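Local atomic coordinates of competence protein PILN (Thermus thermophilus, PDB entry 4BHQ), a protein that probably serves as a dimeric inner-membrane platform component in the assembly of type IV pili, its periplasmic domain pairing with a second copy of itself. Residues A59-Q63 against I64-G68; R115-L118 against V119-I122. All coordinates share one frame; numbering follows the deposited sequence.

Both contacts are local, each joining side chains and backbone a few residues apart in one continuous piece of chain, within the dimerization domain of PilN. Contact 1 lies where helix 53-63 gives way to the loop leading to strand 73-82; contact 2 is a run of turns inside helix 115-124, which packs on the four-stranded antiparallel sheet. Their centres are about 17 Å apart and they do not touch. Both are partly buried. Contact 1 joins an apolar Phe60-Ile64 pairing to carbonyls, an arginine and two waters, and meets the second subunit broadly. Contact 2, nearer the chain's centre, has helical hydrogen bonds, buried Leu118 and Phe121, exposed Arg115 and Arg120, and a narrower reach to that subunit.

Contact 1. Residues A59-Q63 against I64-G68; sequences AFINQ and IPRAG
Ile64 folds back onto Phe60 and Ile61 where helix 53-63 runs out into the loop toward strand 73-82, a C-terminal helix end within the PilN dimerization domain. Ile64 N donates to Ile61 O at 3.3 Å, approaching from above the carbonyl plane, and makes a weaker bond of 3.4 Å to Phe60 O. CG1 of Ile64 stands beside the backbone N (chi1 -63°) and the chain extends from there, bringing Ile64 CD1 4.0 Å from Phe60 CE2. The phenyl ring gets there from its own side: with CG anti to the backbone N (chi1 168°), its far end swings nearer although its CB points away. This ring also stacks on Phe106 of the second subunit and meets Phe125 of that chain, so the helix end forms part of the dimer interface. The amide of Gln63 reaches the second subunit too, where NE2 donates to Ala124 O.

Pro65 has no N-H; Arg66 curls back so that Arg66 NE donates to Ile64 O at 3.0 Å, with this oxygen in the guanidinium plane. Arg66 NH2 lies 3.5 Å from Ile61 O, which also sits near that plane. Both oxygens lie along the NE-NH2 edge of the cation, and of these two approaches only that of NE to Ile64 O has hydrogen-bond geometry. A water links Asn62 O and Ile64 O, while Asn62 ND2 is held by Leu75 O, directing the amide toward strand 73-82. A second water donates to Asn62 OD1 at 2.7 Å and weakly accepts from Arg66 NH2 at 2.9 Å.

Contact 2. Residues R115-L118 against V119-I122; sequences REAL and VRFI
Val119 opens the second half of this stretch of helix 115-124, Val119 N donating to Arg115 O at 3.0 Å in a regular i to i-4 alpha-helical bond. Val119 CG2 rests 3.3 Å from the same Arg115 O.

Arg120 repeats the pattern with Glu116 O, then turns its side chain back over the preceding turn. CG starts beside the backbone N and the chain bends at chi3 (-72°), laying the guanidinium with one face over the Glu116-Ala117 peptide. Glu116 O is above the middle of that face, 3.8 Å from Arg120 CZ, and Ala117 N lies nearer its rim. Arg120 NH1 comes 3.8 Å from Glu116 CB. The charged end pairs with Glu72, which NH2 meets in a salt bridge.

Phe121 donates to Ala117 O, and its CB faces the preceding turn, but CG anti to the backbone N (chi1 -176°) carries the ring away toward Phe125, Phe149 and Leu108, and it also packs on Ile64 of the second subunit.

Ile122 completes the set, Ile122 N bonded to Leu118 O at 2.9 Å. Ile122 CD1 reaches back to within 4.0 Å of Leu118 CG, the two side chains slanting past each other. Both also pack against strand 131-141, Leu118 on Ala138 and Ile122 on Ile133 and Phe135.

The chemistry divides the helix: apolar Leu118, Phe121 and Ile122 seat it against the sheet, while Arg120 lies along the backbone with its charge directed to Glu72, an attraction that probably steadies the guanidinium over the peptide.

Contact 1. Residues A59-Q63 against I64-G68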
loop_
_atom_site.group_PDB
_atom_site.type_symbol
_atom_site.label_atom_id
_atom_site.label_comp_id
_atom_site.label_asym_id
_atom_site.label_seq_id
_atom_site.Cartn_x
_atom_site.Cartn_y
_atom_site.Cartn_z
ATOM N N ALA A 59 4.335 0.832 -5.831
ATOM C CA ALA A 59 4.235 2.128 -6.477
ATOM C C ALA A 59 3.001 2.898 -5.985
ATOM O O ALA A 59 3.075 4.101 -5.740
ATOM C CB ALA A 59 4.116 1.954 -8.042
ATOM N N PHE A 60 1.876 2.208 -5.873
ATOM C CA PHE A 60 0.629 2.849 -5.348
ATOM C C PHE A 60 0.847 3.393 -3.962
ATOM O O PHE A 60 0.502 4.552 -3.645
ATOM C CB PHE A 60 -0.520 1.788 -5.309
ATOM C CG PHE A 60 -1.740 2.273 -4.532
ATOM C CD1 PHE A 60 -2.541 3.332 -5.044
ATOM C CD2 PHE A 60 -2.015 1.778 -3.262
ATOM C CE1 PHE A 60 -3.629 3.842 -4.277
ATOM C CE2 PHE A 60 -3.084 2.270 -2.526
ATOM C CZ PHE A 60 -3.893 3.311 -3.040
ATOM N N ILE A 61 1.456 2.576 -3.084
ATOM C CA ILE A 61 1.729 3.027 -1.723
ATOM C C ILE A 61 2.679 4.223 -1.686
ATOM O O ILE A 61 2.442 5.168 -0.950
ATOM C CB ILE A 61 2.275 1.877 -0.866
ATOM C CG1 ILE A 61 1.119 0.787 -0.726
ATOM C CG2 ILE A 61 2.691 2.453 0.525
ATOM C CD1 ILE A 61 1.579 -0.536 -0.085
ATOM N N ASN A 62 3.710 4.211 -2.532
ATOM C CA ASN A 62 4.635 5.318 -2.565
ATOM C C ASN A 62 3.990 6.596 -3.089
ATOM O O ASN A 62 4.515 7.705 -2.842
ATOM C CB ASN A 62 5.840 4.986 -3.492
ATOM C CG ASN A 62 6.745 3.922 -2.922
ATOM O OD1 ASN A 62 6.704 3.615 -1.711
ATOM N ND2 ASN A 62 7.508 3.289 -3.789
ATOM N N GLN A 63 2.885 6.459 -3.853
ATOM C CA GLN A 63 2.210 7.666 -4.407
ATOM C C GLN A 63 1.304 8.395 -3.390
ATOM O O GLN A 63 0.911 9.570 -3.578
ATOM C CB GLN A 63 1.448 7.272 -5.664
ATOM C CG GLN A 63 1.076 8.442 -6.552
ATOM C CD GLN A 63 2.305 9.149 -7.137
ATOM O OE1 GLN A 63 3.396 8.564 -7.234
ATOM N NE2 GLN A 63 2.115 10.383 -7.550
ATOM N N ILE A 64 0.910 7.686 -2.332
ATOM C CA ILE A 64 0.050 8.265 -1.316
ATOM C C ILE A 64 0.761 9.439 -0.681
ATOM O O ILE A 64 1.848 9.306 -0.213
ATOM C CB ILE A 64 -0.369 7.204 -0.265
ATOM C CG1 ILE A 64 -1.203 6.091 -0.927
ATOM C CG2 ILE A 64 -1.133 7.860 0.875
ATOM C CD1 ILE A 64 -1.456 4.931 0.020
ATOM N N PRO A 65 0.133 10.649 -0.684
ATOM C CA PRO A 65 0.943 11.820 -0.299
ATOM C C PRO A 65 1.188 11.886 1.157
ATOM O O PRO A 65 0.277 11.546 1.951
ATOM C CB PRO A 65 0.083 13.051 -0.781
ATOM C CG PRO A 65 -1.332 12.481 -0.802
ATOM C CD PRO A 65 -1.195 11.045 -1.221
ATOM N N ARG A 66 2.406 12.316 1.545
ATOM C CA ARG A 66 2.678 12.572 2.967
ATOM C C ARG A 66 2.950 14.104 3.079
ATOM O O ARG A 66 3.236 14.765 2.072
ATOM C CB ARG A 66 3.871 11.730 3.544
ATOM C CG ARG A 66 4.243 10.424 2.828
ATOM C CD ARG A 66 3.148 9.395 2.896
ATOM N NE ARG A 66 3.442 8.162 2.113
ATOM C CZ ARG A 66 4.115 7.146 2.604
ATOM N NH1 ARG A 66 4.581 7.214 3.814
ATOM N NH2 ARG A 66 4.335 6.069 1.905
ATOM N N ALA A 67 2.867 14.643 4.276
ATOM C CA ALA A 67 3.160 16.058 4.485
ATOM C C ALA A 67 4.545 16.449 3.948
ATOM O O ALA A 67 5.529 15.683 4.016
ATOM C CB ALA A 67 3.010 16.427 5.962
ATOM N N GLY A 68 4.587 17.623 3.326
ATOM C CA GLY A 68 5.839 18.174 2.783
ATOM C C GLY A 68 6.212 17.561 1.450
ATOM O O GLY A 68 7.277 17.846 0.939
HETATM O O HOH W 1 6.033 3.979 0.831
HETATM O O HOH W 2 4.332 10.353 -1.963
#

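Contact 2. Residues R115-L118 against V119-I122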
loop_
_atom_site.group_PDB
_atom_site.type_symbol
_atom_site.label_atom_id
_atom_site.label_comp_id
_atom_site.label_asym_id
_atom_site.label_seq_id
_atom_site.Cartn_x
_atom_site.Cartn_y
_atom_site.Cartn_z
ATOM N N ARG A 115 18.744 5.995 8.792
ATOM C CA ARG A 115 18.657 4.906 9.828
ATOM C C ARG A 115 17.417 5.150 10.703
ATOM O O ARG A 115 16.677 4.231 11.064
ATOM C CB ARG A 115 19.966 4.794 10.718
ATOM C CG ARG A 115 20.538 6.114 11.323
ATOM C CD ARG A 115 21.509 6.192 12.685
ATOM N NE ARG A 115 20.695 6.021 13.999
ATOM C CZ ARG A 115 20.124 6.942 14.813
ATOM N NH1 ARG A 115 20.130 8.327 14.787
ATOM N NH2 ARG A 115 19.421 6.378 15.719
ATOM N N GLU A 116 17.197 6.423 11.033
ATOM C CA GLU A 116 16.086 6.818 11.938
ATOM C C GLU A 116 14.701 6.551 11.232
ATOM O O GLU A 116 13.767 6.105 11.870
ATOM C CB GLU A 116 16.263 8.347 12.262
ATOM C CG GLU A 116 17.544 8.626 13.151
ATOM C CD GLU A 116 18.845 8.891 12.304
ATOM O OE1 GLU A 116 18.869 8.758 11.049
ATOM O OE2 GLU A 116 19.913 9.260 12.891
ATOM N N ALA A 117 14.601 6.797 9.927
ATOM C CA ALA A 117 13.335 6.488 9.178
ATOM C C ALA A 117 13.056 4.989 9.196
ATOM O O ALA A 117 11.940 4.544 9.383
ATOM C CB ALA A 117 13.516 6.951 7.754
ATOM N N LEU A 118 14.128 4.193 9.049
ATOM C CA LEU A 118 13.993 2.711 9.085
ATOM C C LEU A 118 13.509 2.247 10.472
ATOM O O LEU A 118 12.585 1.426 10.599
ATOM C CB LEU A 118 15.356 2.061 8.743
ATOM C CG LEU A 118 15.369 0.529 8.850
ATOM C CD1 LEU A 118 14.263 -0.091 7.988
ATOM C CD2 LEU A 118 16.759 0.068 8.420
ATOM N N VAL A 119 14.125 2.788 11.509
ATOM C CA VAL A 119 13.696 2.438 12.879
ATOM C C VAL A 119 12.238 2.831 13.152
ATOM O O VAL A 119 11.476 2.042 13.708
ATOM C CB VAL A 119 14.634 3.122 13.939
ATOM C CG1 VAL A 119 14.065 2.966 15.305
ATOM C CG2 VAL A 119 16.025 2.513 13.865
ATOM N N ARG A 120 11.842 4.028 12.749
ATOM C CA ARG A 120 10.390 4.410 12.864
ATOM C C ARG A 120 9.447 3.465 12.114
ATOM O O ARG A 120 8.369 3.137 12.605
ATOM C CB ARG A 120 10.160 5.830 12.346
ATOM C CG ARG A 120 10.820 6.924 13.224
ATOM C CD ARG A 120 10.384 8.359 12.833
ATOM N NE ARG A 120 10.954 8.803 11.550
ATOM C CZ ARG A 120 12.085 9.521 11.461
ATOM N NH1 ARG A 120 12.763 9.880 12.551
ATOM N NH2 ARG A 120 12.558 9.908 10.292
ATOM N N PHE A 121 9.881 2.988 10.943
ATOM C CA PHE A 121 9.046 2.069 10.129
ATOM C C PHE A 121 8.921 0.771 10.870
ATOM O O PHE A 121 7.787 0.218 11.036
ATOM C CB PHE A 121 9.711 1.846 8.731
ATOM C CG PHE A 121 8.879 0.996 7.797
ATOM C CD1 PHE A 121 8.957 -0.413 7.842
ATOM C CD2 PHE A 121 7.970 1.607 6.907
ATOM C CE1 PHE A 121 8.177 -1.196 6.972
ATOM C CE2 PHE A 121 7.199 0.835 6.010
ATOM C CZ PHE A 121 7.300 -0.576 6.042
ATOM N N ILE A 122 10.060 0.244 11.338
ATOM C CA ILE A 122 10.016 -1.035 12.048
ATOM C C ILE A 122 9.126 -0.915 13.283
ATOM O O ILE A 122 8.240 -1.789 13.516
ATOM C CB ILE A 122 11.412 -1.505 12.454
ATOM C CG1 ILE A 122 12.246 -1.825 11.211
ATOM C CG2 ILE A 122 11.311 -2.731 13.371
ATOM C CD1 ILE A 122 13.731 -2.009 11.521
#